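Long-range contacts in trehalose synthase regulatory protein (Candida albicans, PDB 5HUS), which probably serves as a regulatory subunit of the trehalose-making enzyme complex, its C-terminal domain having the fold of a HAD-family trehalose-phosphatase: residues 136-141 and 161-166; 148-153 and 190-195. All blocks are in the same frame, centred on the assembly; numbering follows the deposited sequence.

Interaction 1 (136-141 and 161-166)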
loop_
_atom_site.group_PDB
_atom_site.type_symbol
_atom_site.label_atom_id
_atom_site.label_comp_id
_atom_site.label_asym_id
_atom_site.label_seq_id
_atom_site.Cartn_x
_atom_site.Cartn_y
_atom_site.Cartn_z
ATOM N N ARG A 136 -13.553 9.383 -25.443
ATOM C CA ARG A 136 -12.851 9.241 -26.713
ATOM C C ARG A 136 -12.242 7.848 -26.888
ATOM O O ARG A 136 -11.656 7.550 -27.929
ATOM C CB ARG A 136 -11.766 10.319 -26.838
ATOM C CG ARG A 136 -12.302 11.736 -26.645
ATOM C CD ARG A 136 -11.214 12.792 -26.749
ATOM N NE ARG A 136 -10.891 13.118 -28.137
ATOM C CZ ARG A 136 -10.100 14.122 -28.505
ATOM N NH1 ARG A 136 -9.554 14.911 -27.589
ATOM N NH2 ARG A 136 -9.866 14.346 -29.792
ATOM N N LEU A 137 -12.395 6.997 -25.877
ATOM C CA LEU A 137 -11.867 5.636 -25.931
ATOM C C LEU A 137 -12.910 4.624 -25.456
ATOM O O LEU A 137 -12.922 4.239 -24.284
ATOM C CB LEU A 137 -10.590 5.518 -25.090
ATOM C CG LEU A 137 -9.822 4.190 -25.114
ATOM C CD1 LEU A 137 -9.188 3.939 -26.471
ATOM C CD2 LEU A 137 -8.764 4.154 -24.018
ATOM N N PRO A 138 -13.795 4.190 -26.367
ATOM C CA PRO A 138 -14.887 3.277 -26.009
ATOM C C PRO A 138 -14.379 1.981 -25.386
ATOM O O PRO A 138 -13.376 1.421 -25.837
ATOM C CB PRO A 138 -15.583 3.009 -27.352
ATOM C CG PRO A 138 -14.589 3.398 -28.395
ATOM C CD PRO A 138 -13.790 4.510 -27.803
ATOM N N GLY A 139 -15.064 1.525 -24.343
ATOM C CA GLY A 139 -14.652 0.337 -23.623
ATOM C C GLY A 139 -13.892 0.678 -22.351
ATOM O O GLY A 139 -13.786 -0.145 -21.439
ATOM N N SER A 140 -13.358 1.892 -22.288
ATOM C CA SER A 140 -12.624 2.312 -21.100
ATOM C C SER A 140 -13.590 2.891 -20.077
ATOM O O SER A 140 -14.728 3.219 -20.408
ATOM C CB SER A 140 -11.539 3.332 -21.458
ATOM O OG SER A 140 -12.092 4.576 -21.846
ATOM N N PHE A 141 -13.145 3.000 -18.828
ATOM C CA PHE A 141 -13.986 3.597 -17.802
ATOM C C PHE A 141 -13.175 4.241 -16.687
ATOM O O PHE A 141 -11.982 3.981 -16.531
ATOM C CB PHE A 141 -14.963 2.565 -17.215
ATOM C CG PHE A 141 -14.347 1.228 -16.878
ATOM C CD1 PHE A 141 -14.276 0.221 -17.831
ATOM C CD2 PHE A 141 -13.899 0.956 -15.590
ATOM C CE1 PHE A 141 -13.735 -1.018 -17.523
ATOM C CE2 PHE A 141 -13.365 -0.285 -15.269
ATOM C CZ PHE A 141 -13.276 -1.273 -16.241
ATOM N N ARG A 161 -5.147 -2.912 -28.560
ATOM C CA ARG A 161 -4.199 -2.732 -27.467
ATOM C C ARG A 161 -3.283 -1.534 -27.706
ATOM O O ARG A 161 -2.936 -0.810 -26.770
ATOM C CB ARG A 161 -3.372 -4.003 -27.270
ATOM C CG ARG A 161 -2.421 -3.948 -26.089
ATOM C CD ARG A 161 -1.725 -5.281 -25.889
ATOM N NE ARG A 161 -1.263 -5.828 -27.159
ATOM C CZ ARG A 161 -0.127 -5.480 -27.752
ATOM N NH1 ARG A 161 0.673 -4.581 -27.190
ATOM N NH2 ARG A 161 0.210 -6.031 -28.910
ATOM N N GLU A 162 -2.911 -1.323 -28.963
ATOM C CA GLU A 162 -2.015 -0.231 -29.331
ATOM C C GLU A 162 -2.664 1.131 -29.099
ATOM O O GLU A 162 -2.048 2.031 -28.531
ATOM C CB GLU A 162 -1.587 -0.365 -30.795
ATOM C CG GLU A 162 -0.083 -0.331 -31.005
ATOM C CD GLU A 162 0.634 -1.432 -30.247
ATOM O OE1 GLU A 162 0.357 -2.622 -30.518
ATOM O OE2 GLU A 162 1.472 -1.107 -29.379
ATOM N N ARG A 163 -3.906 1.279 -29.544
ATOM C CA ARG A 163 -4.647 2.519 -29.339
ATOM C C ARG A 163 -4.862 2.775 -27.852
ATOM O O ARG A 163 -4.742 3.908 -27.380
ATOM C CB ARG A 163 -5.994 2.474 -30.059
ATOM C CG ARG A 163 -6.856 3.699 -29.816
ATOM C CD ARG A 163 -8.264 3.512 -30.350
ATOM N NE ARG A 163 -9.091 4.687 -30.095
ATOM C CZ ARG A 163 -10.359 4.808 -30.476
ATOM N NH1 ARG A 163 -10.955 3.820 -31.132
ATOM N NH2 ARG A 163 -11.033 5.918 -30.200
ATOM N N SER A 164 -5.178 1.710 -27.123
ATOM C CA SER A 164 -5.405 1.797 -25.687
ATOM C C SER A 164 -4.159 2.296 -24.962
ATOM O O SER A 164 -4.216 3.290 -24.235
ATOM C CB SER A 164 -5.831 0.436 -25.136
ATOM O OG SER A 164 -6.188 0.528 -23.768
ATOM N N LEU A 165 -3.037 1.610 -25.168
ATOM C CA LEU A 165 -1.769 1.997 -24.549
ATOM C C LEU A 165 -1.355 3.412 -24.933
ATOM O O LEU A 165 -0.820 4.159 -24.108
ATOM C CB LEU A 165 -0.659 1.018 -24.936
ATOM C CG LEU A 165 -0.716 -0.369 -24.298
ATOM C CD1 LEU A 165 0.297 -1.285 -24.957
ATOM C CD2 LEU A 165 -0.464 -0.276 -22.802
ATOM N N ASP A 166 -1.595 3.769 -26.192
ATOM C CA ASP A 166 -1.294 5.107 -26.679
ATOM C C ASP A 166 -2.103 6.147 -25.912
ATOM O O ASP A 166 -1.564 7.158 -25.459
ATOM C CB ASP A 166 -1.577 5.211 -28.182
ATOM C CG ASP A 166 -0.504 4.543 -29.030
ATOM O OD1 ASP A 166 0.317 3.782 -28.474
ATOM O OD2 ASP A 166 -0.488 4.773 -30.258
#

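Interaction 2 (148-153 and 190-195)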
loop_
_atom_site.group_PDB
_atom_site.type_symbol
_atom_site.label_atom_id
_atom_site.label_comp_id
_atom_site.label_asym_id
_atom_site.label_seq_id
_atom_site.Cartn_x
_atom_site.Cartn_y
_atom_site.Cartn_z
ATOM N N THR A 148 -8.119 8.991 -4.903
ATOM C CA THR A 148 -7.411 8.415 -6.035
ATOM C C THR A 148 -8.365 8.293 -7.206
ATOM O O THR A 148 -9.580 8.216 -7.021
ATOM C CB THR A 148 -6.797 7.024 -5.700
ATOM O OG1 THR A 148 -7.764 6.218 -5.030
ATOM C CG2 THR A 148 -5.601 7.165 -4.791
ATOM N N VAL A 149 -7.816 8.318 -8.413
ATOM C CA VAL A 149 -8.615 8.126 -9.616
ATOM C C VAL A 149 -7.910 7.089 -10.475
ATOM O O VAL A 149 -6.685 7.130 -10.629
ATOM C CB VAL A 149 -8.811 9.439 -10.410
ATOM C CG1 VAL A 149 -9.706 9.202 -11.625
ATOM C CG2 VAL A 149 -9.400 10.539 -9.516
ATOM N N ARG A 150 -8.676 6.148 -11.015
ATOM C CA ARG A 150 -8.091 5.119 -11.864
ATOM C C ARG A 150 -8.788 5.074 -13.220
ATOM O O ARG A 150 -10.011 4.979 -13.305
ATOM C CB ARG A 150 -8.150 3.752 -11.176
ATOM C CG ARG A 150 -7.243 2.714 -11.821
ATOM C CD ARG A 150 -7.225 1.400 -11.043
ATOM N NE ARG A 150 -6.510 1.496 -9.772
ATOM C CZ ARG A 150 -5.311 0.967 -9.547
ATOM N NH1 ARG A 150 -4.683 0.300 -10.507
ATOM N NH2 ARG A 150 -4.737 1.099 -8.360
ATOM N N PHE A 151 -7.985 5.158 -14.276
ATOM C CA PHE A 151 -8.474 5.129 -15.647
ATOM C C PHE A 151 -8.248 3.724 -16.197
ATOM O O PHE A 151 -7.116 3.340 -16.471
ATOM C CB PHE A 151 -7.746 6.187 -16.488
ATOM C CG PHE A 151 -8.196 6.267 -17.925
ATOM C CD1 PHE A 151 -9.469 5.874 -18.303
ATOM C CD2 PHE A 151 -7.336 6.752 -18.899
ATOM C CE1 PHE A 151 -9.870 5.957 -19.627
ATOM C CE2 PHE A 151 -7.733 6.834 -20.222
ATOM C CZ PHE A 151 -9.001 6.434 -20.584
ATOM N N HIS A 152 -9.324 2.955 -16.345
ATOM C CA HIS A 152 -9.225 1.567 -16.788
ATOM C C HIS A 152 -9.376 1.438 -18.301
ATOM O O HIS A 152 -10.315 1.974 -18.882
ATOM C CB HIS A 152 -10.294 0.704 -16.118
ATOM C CG HIS A 152 -10.172 0.611 -14.627
ATOM N ND1 HIS A 152 -9.579 -0.462 -14.001
ATOM C CD2 HIS A 152 -10.602 1.433 -13.641
ATOM C CE1 HIS A 152 -9.635 -0.291 -12.692
ATOM N NE2 HIS A 152 -10.252 0.849 -12.447
ATOM N N ALA A 153 -8.462 0.708 -18.930
ATOM C CA ALA A 153 -8.550 0.459 -20.364
ATOM C C ALA A 153 -9.799 -0.355 -20.688
ATOM O O ALA A 153 -10.431 -0.150 -21.721
ATOM C CB ALA A 153 -7.307 -0.258 -20.857
ATOM N N ARG A 190 -0.406 -2.110 -14.806
ATOM C CA ARG A 190 -1.103 -3.133 -15.580
ATOM C C ARG A 190 -1.763 -2.507 -16.804
ATOM O O ARG A 190 -1.085 -1.986 -17.690
ATOM C CB ARG A 190 -2.147 -3.856 -14.723
ATOM C CG ARG A 190 -1.589 -4.490 -13.458
ATOM C CD ARG A 190 -1.589 -6.002 -13.574
ATOM N NE ARG A 190 -2.872 -6.493 -14.073
ATOM C CZ ARG A 190 -3.118 -7.759 -14.391
ATOM N NH1 ARG A 190 -2.168 -8.676 -14.263
ATOM N NH2 ARG A 190 -4.316 -8.110 -14.840
ATOM N N ASN A 191 -3.088 -2.554 -16.843
ATOM C CA ASN A 191 -3.834 -1.972 -17.947
ATOM C C ASN A 191 -4.684 -0.810 -17.466
ATOM O O ASN A 191 -5.840 -0.659 -17.862
ATOM C CB ASN A 191 -4.708 -3.032 -18.616
ATOM C CG ASN A 191 -3.917 -4.258 -19.027
ATOM O OD1 ASN A 191 -2.804 -4.148 -19.542
ATOM N ND2 ASN A 191 -4.484 -5.435 -18.789
ATOM N N SER A 192 -4.098 0.013 -16.603
ATOM C CA SER A 192 -4.798 1.175 -16.084
ATOM C C SER A 192 -3.831 2.293 -15.724
ATOM O O SER A 192 -2.639 2.070 -15.532
ATOM C CB SER A 192 -5.632 0.800 -14.857
ATOM O OG SER A 192 -4.800 0.515 -13.746
ATOM N N VAL A 193 -4.364 3.502 -15.650
ATOM C CA VAL A 193 -3.614 4.643 -15.148
ATOM C C VAL A 193 -4.123 4.984 -13.756
ATOM O O VAL A 193 -5.316 5.219 -13.582
ATOM C CB VAL A 193 -3.761 5.869 -16.068
ATOM C CG1 VAL A 193 -3.020 7.075 -15.485
ATOM C CG2 VAL A 193 -3.260 5.549 -17.468
ATOM N N ILE A 194 -3.238 4.993 -12.763
ATOM C CA ILE A 194 -3.650 5.416 -11.429
ATOM C C ILE A 194 -3.077 6.788 -11.095
ATOM O O ILE A 194 -1.893 7.056 -11.312
ATOM C CB ILE A 194 -3.240 4.404 -10.335
ATOM C CG1 ILE A 194 -3.697 4.908 -8.963
ATOM C CG2 ILE A 194 -1.742 4.135 -10.353
ATOM C CD1 ILE A 194 -3.239 4.054 -7.816
ATOM N N VAL A 195 -3.948 7.658 -10.592
ATOM C CA VAL A 195 -3.564 9.011 -10.199
ATOM C C VAL A 195 -3.560 9.093 -8.673
ATOM O O VAL A 195 -4.588 8.822 -8.033
ATOM C CB VAL A 195 -4.527 10.072 -10.804
ATOM C CG1 VAL A 195 -4.021 11.492 -10.516
ATOM C CG2 VAL A 195 -4.693 9.846 -12.296
#

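Interaction 1 (136-141 and 161-166)
Arg163 reaches from the first turn of helix 161-179 to the loop that follows helix 116-136, and its side chain carries most of this contact. CB points toward the loop. CG lies anti to the backbone N (chi1 176°), and the chain then runs extended to NE, long enough to bring the guanidinium up to the loop backbone. On the way its carbons pass Leu137: CG and CD of Arg163 lie beside Leu137 CD1, and NE of Arg163 comes within 3.7 Å of that same methyl. The leucine points toward the helix as the arginine points toward the loop, so they lie side by side. At the tip, NH2 of Arg163 makes a weak hydrogen bond to Arg136 O, 2.9 Å long but strongly bent, with 118° at the hydrogen. The same NH2 of Arg163 is 3.9 Å from Pro138 CD, the proline ring being set roughly perpendicular to the arginine chain.

Deeper in, Leu137 CD2 approaches Ser164 OG at 4.5 Å, while that hydroxyl is hydrogen-bonded to Ser156. The loop itself is braced by Leu137 O, which accepts both Ser140 N and, at 2.6 Å, Ser140 OG in the carbonyl plane. This is a type II beta turn from Leu137 to Ser140, with Gly139 at its third position, linking helix 116-136 to edge strand 141-144 of the four-stranded antiparallel sheet, which is consistent with the cap of HAD-family trehalose-phosphatases.

Interaction 2 (148-153 and 190-195)
Two central strands of the four-stranded antiparallel sheet, 149-152 and 192-195, meet here, Val149 pairing with Val195 and Phe151 with Val193 as hydrogen-bonded pairs. Phe151 N gives a nearly straight bond to Val193 O (2.8 Å, 169° at the hydrogen), and Val193 N returns one to Phe151 O. At the other pair, Val195 N bonds to Val149 O at 2.8 Å, and Val149 N to Val195 O at a longer 3.3 Å. Beyond the strands, Ala153 N continues the ladder to Asn191 O.

The valines and Phe151 share one face, where Phe151 CB sits 4.0 Å from Val193 CB. Helices 116-136 and 161-179 pack against this face, a two-layer alpha/beta arrangement consistent with the cap of HAD-family trehalose-phosphatases.

Arg150, His152, Ser192 and Ile194 occupy the other face. Arg150 is bent at chi3 (-71°), which folds its guanidinium back over Ile194: CB of Ile194 stands 4.1 Å from the plane, over the centre, and Ile194 CD1 approaches Arg150 NH2 at 3.4 Å. Near the guanidinium's edge, Arg150 NH1 donates to Ser192 OG at 3.2 Å, with the oxygen 20° out of the plane. That hydroxyl also bonds to Val189 O, while Tyr76 makes a cation-pi contact with Arg150. His152 turns its ring obliquely to Ser192 CB, 4.2 Å from its ND1, and its NE2 is hydrogen-bonded to Glu143.

How the interactions relate
From the N terminus, the chain leaves helix 116-136 through 136-141, runs along strand 141-144 and returns through 148-153. Helix 161-179 then begins with 161-166, where interaction 1 closes a loop of 19 intervening residues. After strand 184-189 the chain turns into 190-195, and interaction 2 closes a longer loop of 36 residues. The two loops cross, because 148-153 lies between the segments of interaction 1 and 161-166 between those of interaction 2. They touch directly: Phe141 O probably accepts a hydrogen bond from His152 N at 2.9 Å. Interaction 1 ties the loop after helix 116-136 to the start of helix 161-179, and interaction 2 joins the two middle strands of the sheet those helices pack on.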